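Side-chain contacts in SdbC (Legionella pneumophila subsp. pneumophila, PDB 4KSN), which is a Legionella effector of unknown function, seen here as its C-terminal domain, a small beta-sheet unit that associates with other copies of itself: residues 16-21 with 26-31; 31-36 with 54-59. The protein carries 1 engineered substitution. All coordinates share one frame; numbering follows the deposited sequence.

Contact 1 of 2, residues 16-21 with 26-31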
loop_
_atom_site.group_PDB
_atom_site.type_symbol
_atom_site.label_atom_id
_atom_site.label_comp_id
_atom_site.label_asym_id
_atom_site.label_seq_id
_atom_site.Cartn_x
_atom_site.Cartn_y
_atom_site.Cartn_z
ATOM N N LEU A 16 -2.950 3.861 20.123
ATOM C CA LEU A 16 -3.679 4.033 21.353
ATOM C C LEU A 16 -4.035 5.492 21.466
ATOM O O LEU A 16 -3.135 6.352 21.481
ATOM C CB LEU A 16 -2.777 3.624 22.507
ATOM C CG LEU A 16 -3.369 3.604 23.897
ATOM C CD1 LEU A 16 -4.541 2.629 24.047
ATOM C CD2 LEU A 16 -2.269 3.221 24.869
ATOM N N LEU A 17 -5.328 5.757 21.462
ATOM C CA LEU A 17 -5.860 7.069 21.360
ATOM C C LEU A 17 -6.618 7.318 22.664
ATOM O O LEU A 17 -7.458 6.535 23.054
ATOM C CB LEU A 17 -6.834 7.234 20.195
ATOM C CG LEU A 17 -6.320 7.272 18.742
ATOM C CD1 LEU A 17 -7.463 7.828 17.881
ATOM C CD2 LEU A 17 -4.981 8.028 18.499
ATOM N N LYS A 18 -6.372 8.494 23.249
ATOM C CA LYS A 18 -7.017 8.832 24.508
ATOM C C LYS A 18 -7.372 10.290 24.438
ATOM O O LYS A 18 -6.651 11.059 23.914
ATOM C CB LYS A 18 -6.122 8.470 25.724
ATOM C CG LYS A 18 -5.901 7.021 25.949
ATOM C CD LYS A 18 -4.849 6.753 27.023
ATOM C CE LYS A 18 -4.671 5.287 27.342
ATOM N NZ LYS A 18 -5.857 4.628 28.006
ATOM N N TYR A 19 -8.560 10.653 24.896
ATOM C CA TYR A 19 -9.000 12.052 24.786
ATOM C C TYR A 19 -9.954 12.415 25.936
ATOM O O TYR A 19 -10.730 11.614 26.415
ATOM C CB TYR A 19 -9.634 12.358 23.430
ATOM C CG TYR A 19 -10.927 11.634 23.147
ATOM C CD1 TYR A 19 -12.157 12.184 23.490
ATOM C CD2 TYR A 19 -10.927 10.405 22.477
ATOM C CE1 TYR A 19 -13.357 11.491 23.258
ATOM C CE2 TYR A 19 -12.095 9.736 22.210
ATOM C CZ TYR A 19 -13.306 10.274 22.560
ATOM O OH TYR A 19 -14.425 9.598 22.279
ATOM N N ASP A 20 -9.806 13.635 26.417
ATOM C CA ASP A 20 -10.670 14.155 27.477
ATOM C C ASP A 20 -11.985 14.551 26.808
ATOM O O ASP A 20 -11.988 15.206 25.757
ATOM C CB ASP A 20 -9.980 15.352 28.140
ATOM C CG ASP A 20 -10.906 16.132 29.083
ATOM O OD1 ASP A 20 -11.563 15.517 29.948
ATOM O OD2 ASP A 20 -10.940 17.354 28.904
ATOM N N THR A 21 -13.068 14.069 27.378
ATOM C CA THR A 21 -14.411 14.355 26.861
ATOM C C THR A 21 -14.842 15.819 27.092
ATOM O O THR A 21 -15.301 16.505 26.162
ATOM C CB THR A 21 -15.410 13.419 27.519
ATOM O OG1 THR A 21 -15.284 13.488 28.953
ATOM C CG2 THR A 21 -15.132 11.974 27.052
ATOM N N TYR A 26 -11.909 10.595 30.588
ATOM C CA TYR A 26 -11.253 10.386 29.272
ATOM C C TYR A 26 -11.643 9.018 28.691
ATOM O O TYR A 26 -11.896 8.067 29.404
ATOM C CB TYR A 26 -9.716 10.537 29.358
ATOM C CG TYR A 26 -9.042 9.453 30.165
ATOM C CD1 TYR A 26 -8.857 9.569 31.552
ATOM C CD2 TYR A 26 -8.541 8.299 29.537
ATOM C CE1 TYR A 26 -8.250 8.547 32.284
ATOM C CE2 TYR A 26 -7.939 7.287 30.261
ATOM C CZ TYR A 26 -7.777 7.421 31.638
ATOM O OH TYR A 26 -7.165 6.373 32.293
ATOM N N GLU A 27 -11.576 8.934 27.345
ATOM C CA GLU A 27 -11.990 7.751 26.628
ATOM C C GLU A 27 -10.759 7.217 25.966
ATOM O O GLU A 27 -9.920 8.019 25.547
ATOM C CB GLU A 27 -13.049 8.087 25.555
ATOM C CG GLU A 27 -14.312 8.779 26.092
ATOM C CD GLU A 27 -15.150 7.873 26.923
ATOM O OE1 GLU A 27 -14.685 6.810 27.451
ATOM O OE2 GLU A 27 -16.355 8.185 27.022
ATOM N N SER A 28 -10.673 5.894 25.882
ATOM C CA SER A 28 -9.509 5.218 25.356
ATOM C C SER A 28 -9.943 4.228 24.309
ATOM O O SER A 28 -10.937 3.520 24.506
ATOM C CB SER A 28 -8.840 4.421 26.486
ATOM O OG SER A 28 -8.455 5.260 27.584
ATOM N N PHE A 29 -9.114 4.092 23.263
ATOM C CA PHE A 29 -9.466 3.251 22.124
ATOM C C PHE A 29 -8.150 2.676 21.603
ATOM O O PHE A 29 -7.101 3.339 21.688
ATOM C CB PHE A 29 -10.051 4.092 21.018
ATOM C CG PHE A 29 -11.447 4.621 21.258
ATOM C CD1 PHE A 29 -11.654 5.835 21.870
ATOM C CD2 PHE A 29 -12.539 3.946 20.766
ATOM C CE1 PHE A 29 -12.919 6.300 22.068
ATOM C CE2 PHE A 29 -13.813 4.433 20.914
ATOM C CZ PHE A 29 -14.012 5.617 21.599
ATOM N N ILE A 30 -8.216 1.461 21.084
ATOM C CA ILE A 30 -7.087 0.871 20.325
ATOM C C ILE A 30 -7.552 0.813 18.869
ATOM O O ILE A 30 -8.645 0.353 18.606
ATOM C CB ILE A 30 -6.635 -0.487 20.913
ATOM C CG1 ILE A 30 -5.501 -1.090 20.090
ATOM C CG2 ILE A 30 -7.713 -1.510 21.025
ATOM C CD1 ILE A 30 -4.250 -0.241 20.213
ATOM N N CYS A 31 -6.724 1.373 17.955
ATOM C CA CYS A 31 -7.191 1.881 16.692
ATOM C C CYS A 31 -6.268 1.441 15.534
ATOM O O CYS A 31 -5.029 1.410 15.672
ATOM C CB CYS A 31 -7.170 3.394 16.676
ATOM S SG CYS A 31 -8.061 4.081 18.124
#

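Contact 2 of 2, residues 31-36 with 54-59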
loop_
_atom_site.group_PDB
_atom_site.type_symbol
_atom_site.label_atom_id
_atom_site.label_comp_id
_atom_site.label_asym_id
_atom_site.label_seq_id
_atom_site.Cartn_x
_atom_site.Cartn_y
_atom_site.Cartn_z
ATOM N N CYS A 31 -6.724 1.373 17.955
ATOM C CA CYS A 31 -7.191 1.881 16.692
ATOM C C CYS A 31 -6.268 1.441 15.534
ATOM O O CYS A 31 -5.029 1.410 15.672
ATOM C CB CYS A 31 -7.170 3.394 16.676
ATOM S SG CYS A 31 -8.061 4.081 18.124
ATOM N N LYS A 32 -6.896 1.187 14.406
ATOM C CA LYS A 32 -6.228 1.098 13.108
ATOM C C LYS A 32 -6.559 2.372 12.315
ATOM O O LYS A 32 -7.714 2.673 12.036
ATOM C CB LYS A 32 -6.707 -0.152 12.414
ATOM C CG LYS A 32 -6.345 -0.289 10.941
ATOM C CD LYS A 32 -4.880 -0.588 10.765
ATOM C CE LYS A 32 -4.535 -0.957 9.323
ATOM N NZ LYS A 32 -4.452 0.285 8.493
ATOM N N TYR A 33 -5.515 3.062 11.909
ATOM C CA TYR A 33 -5.625 4.217 11.062
ATOM C C TYR A 33 -6.044 3.891 9.644
ATOM O O TYR A 33 -5.551 2.907 9.020
ATOM C CB TYR A 33 -4.316 5.010 11.121
ATOM C CG TYR A 33 -4.281 6.248 10.256
ATOM C CD1 TYR A 33 -5.242 7.248 10.410
ATOM C CD2 TYR A 33 -3.278 6.456 9.331
ATOM C CE1 TYR A 33 -5.203 8.396 9.667
ATOM C CE2 TYR A 33 -3.216 7.616 8.548
ATOM C CZ TYR A 33 -4.201 8.555 8.683
ATOM O OH TYR A 33 -4.166 9.730 7.974
ATOM N N LEU A 34 -7.028 4.631 9.151
ATOM C CA LEU A 34 -7.588 4.340 7.871
ATOM C C LEU A 34 -6.724 5.029 6.848
ATOM O O LEU A 34 -6.829 6.221 6.634
ATOM C CB LEU A 34 -9.016 4.828 7.723
ATOM C CG LEU A 34 -9.990 4.005 8.523
ATOM C CD1 LEU A 34 -11.368 4.604 8.293
ATOM C CD2 LEU A 34 -10.000 2.538 8.131
ATOM N N GLU A 35 -5.848 4.285 6.214
ATOM C CA GLU A 35 -5.008 4.923 5.193
ATOM C C GLU A 35 -4.601 3.969 4.146
ATOM O O GLU A 35 -5.094 2.829 4.102
ATOM C CB GLU A 35 -3.741 5.415 5.843
ATOM C CG GLU A 35 -2.901 4.308 6.467
ATOM C CD GLU A 35 -1.524 4.810 6.901
ATOM O OE1 GLU A 35 -1.060 5.866 6.405
ATOM O OE2 GLU A 35 -0.909 4.158 7.768
ATOM N N ASP A 36 -3.671 4.456 3.317
ATOM C CA ASP A 36 -2.706 3.607 2.612
ATOM C C ASP A 36 -3.381 3.141 1.355
ATOM O O ASP A 36 -4.000 3.955 0.665
ATOM C CB ASP A 36 -2.243 2.456 3.528
ATOM C CG ASP A 36 -0.928 1.841 3.122
ATOM O OD1 ASP A 36 -0.790 1.294 1.991
ATOM O OD2 ASP A 36 -0.028 1.873 3.995
ATOM N N PRO A 54 4.173 13.296 8.561
ATOM C CA PRO A 54 3.648 11.931 8.593
ATOM C C PRO A 54 2.215 11.863 9.128
ATOM O O PRO A 54 1.863 12.626 10.002
ATOM C CB PRO A 54 4.598 11.217 9.558
ATOM C CG PRO A 54 5.866 12.033 9.492
ATOM C CD PRO A 54 5.355 13.441 9.424
ATOM N N ARG A 55 1.428 10.974 8.556
ATOM C CA ARG A 55 0.062 10.707 8.982
ATOM C C ARG A 55 0.033 9.482 9.963
ATOM O O ARG A 55 0.842 8.577 9.831
ATOM C CB ARG A 55 -0.761 10.404 7.735
ATOM C CG ARG A 55 -0.864 11.589 6.734
ATOM C CD ARG A 55 -1.249 12.903 7.368
ATOM N NE ARG A 55 -1.782 13.841 6.356
ATOM C CZ ARG A 55 -1.061 14.756 5.702
ATOM N NH1 ARG A 55 0.242 14.966 5.943
ATOM N NH2 ARG A 55 -1.676 15.515 4.801
ATOM N N PRO A 56 -0.919 9.450 10.904
ATOM C CA PRO A 56 -1.946 10.449 11.075
ATOM C C PRO A 56 -1.362 11.683 11.700
ATOM O O PRO A 56 -0.415 11.594 12.482
ATOM C CB PRO A 56 -2.940 9.779 12.056
ATOM C CG PRO A 56 -2.121 8.806 12.814
ATOM C CD PRO A 56 -1.063 8.333 11.857
ATOM N N LEU A 57 -1.932 12.837 11.361
ATOM C CA LEU A 57 -1.523 14.047 11.998
ATOM C C LEU A 57 -2.089 13.967 13.391
ATOM O O LEU A 57 -3.153 13.391 13.598
ATOM C CB LEU A 57 -2.096 15.271 11.278
ATOM C CG LEU A 57 -1.652 15.414 9.824
ATOM C CD1 LEU A 57 -2.467 16.469 9.093
ATOM C CD2 LEU A 57 -0.172 15.707 9.711
ATOM N N GLU A 58 -1.414 14.607 14.334
ATOM C CA GLU A 58 -1.865 14.631 15.721
ATOM C C GLU A 58 -2.732 15.846 16.019
ATOM O O GLU A 58 -2.574 16.906 15.403
ATOM C CB GLU A 58 -0.636 14.646 16.624
ATOM C CG GLU A 58 0.331 13.502 16.318
ATOM C CD GLU A 58 1.118 13.021 17.526
ATOM O OE1 GLU A 58 1.765 11.955 17.416
ATOM O OE2 GLU A 58 1.094 13.698 18.573
ATOM N N SER A 59 -3.623 15.705 16.978
ATOM C CA SER A 59 -4.412 16.821 17.485
ATOM C C SER A 59 -3.892 17.221 18.849
ATOM O O SER A 59 -3.362 16.392 19.586
ATOM C CB SER A 59 -5.867 16.389 17.667
ATOM O OG SER A 59 -6.546 17.333 18.450
HETATM O O HOH W 1 0.783 6.508 8.232
#

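Contact 1 of 2, residues 16-21 with 26-31
L17 faces F29 and Y19 faces E27 as antiparallel hydrogen-bonded pairs, with the axes of the two strand segments 4.6 Å apart and their directions 167° from each other. Four backbone bonds join them, the straightest running from L17 N to F29 O at 3.0 Å.

On the face that carries L17, Y19, E27 and F29, the ring of Y19 lies flat beneath its pair partner: E27 CB sits over one ring face, 4.0 Å from the centroid, as a CH-pi contact offset toward the rim. Y19 reaches this place because its CG stands between the backbone N and the carbonyl carbon (chi1 65°), which swings the ring across toward the neighbouring strand. Farther along, Y19 CE2 meets F29 CE1 diagonally at 3.5 Å. T21 CG2 approaches E27 CG at 3.4 Å, although T21 is poorly ordered. At the other end L17 CG packs against C31 SG at 3.7 Å.

The opposite face holds a polar cross-strand pair. The extended chain of K18 passes alongside S28 and bends at its last torsion (chi4 -67°), so that NZ donates a hydrogen bond to S28 OG (2.7 Å). The same NZ lies near the plane of the Y26 ring, at its edge, 4.1 Å from CE2.

The polar ends of E27 and Y19 find their partners in the second subunit: E27 OE1 forms a salt bridge to R55 and a hydrogen bond to Y33 OH, OE2 takes one from L57 N, and Y19 OH bonds to L57 O there. Within the chain this is a beta hairpin. Strand 10-20 is flanked on its other side by strand 62-71, where L16 and K18 make backbone bonds to R65 and S63, and beyond F29-C31 the sheet runs on into a strand of the second subunit.

Contact 2 of 2, residues 31-36 with 54-59
Y33 lays its ring against P56, the proline that follows a cis peptide bond after R55, and this contact between the end of a strand and a loop without regular structure is almost all side chain.

From CB, which points toward the loop, CG continues anti to the backbone N (chi1 179°) and carries the ring out over the proline. CG itself lies about equally far from P56 CB and P56 CD, so the pyrrolidine spans the ring. On one side CD1 and CE1 approach P56 CB, CE1 most closely at 3.6 Å. On the other, CD2 meets P56 CD at 3.8 Å, while CE2 lies near P56 N and R55 CB. P56 CB hangs over the ring, 3.7 Å from the centroid and 16° off the normal, a CH-pi contact over the face, displaced toward the CD1-CE1 rim. At the tip, Y33 OH touches R55 CB at 3.5 Å; its polar partner is E27 OE1 of the second subunit.

R55 starts toward the tyrosine, then bends at chi2 (-49°) and leads its guanidinium away. NH1 bonds to the carbonyl oxygens of M53 and S43, NH2 makes a salt bridge to E27 OE1 of the second subunit, and L57 CD1 lies over one face of the group.

A water within bonding distance of both E35 OE1 (2.7 Å) and R55 O (2.6 Å) may bridge them, though it has more acceptors around it than protons to give.

Y15 of strand 10-20 touches both Y33 and P56, and L64 of strand 62-71 also packs on the proline. The arrangement is a tyrosine-proline CH-pi contact that packs the irregular loop, at its cis-proline, against the end of strand 26-33 in the domain's antiparallel sheet, beside a subunit interface.

In the fold
From the N terminus, strand 10-20 runs into the connecting loop 21-25 and returns as strand 26-33; contact 1 closes that hairpin. The same strand then passes through C31, which both contacts share, and ends at Y33. A long irregular excursion follows, and contact 2 closes it by bringing 54-59 back to the strand end, before the chain enters strand 62-71 on the other side of strand 10-20. The two loops therefore lie in series, neither enclosing the other, with centres about 14 Å apart. Across the interface with the second subunit they meet after all: the hairpin of one subunit faces the contact 2 region of the second.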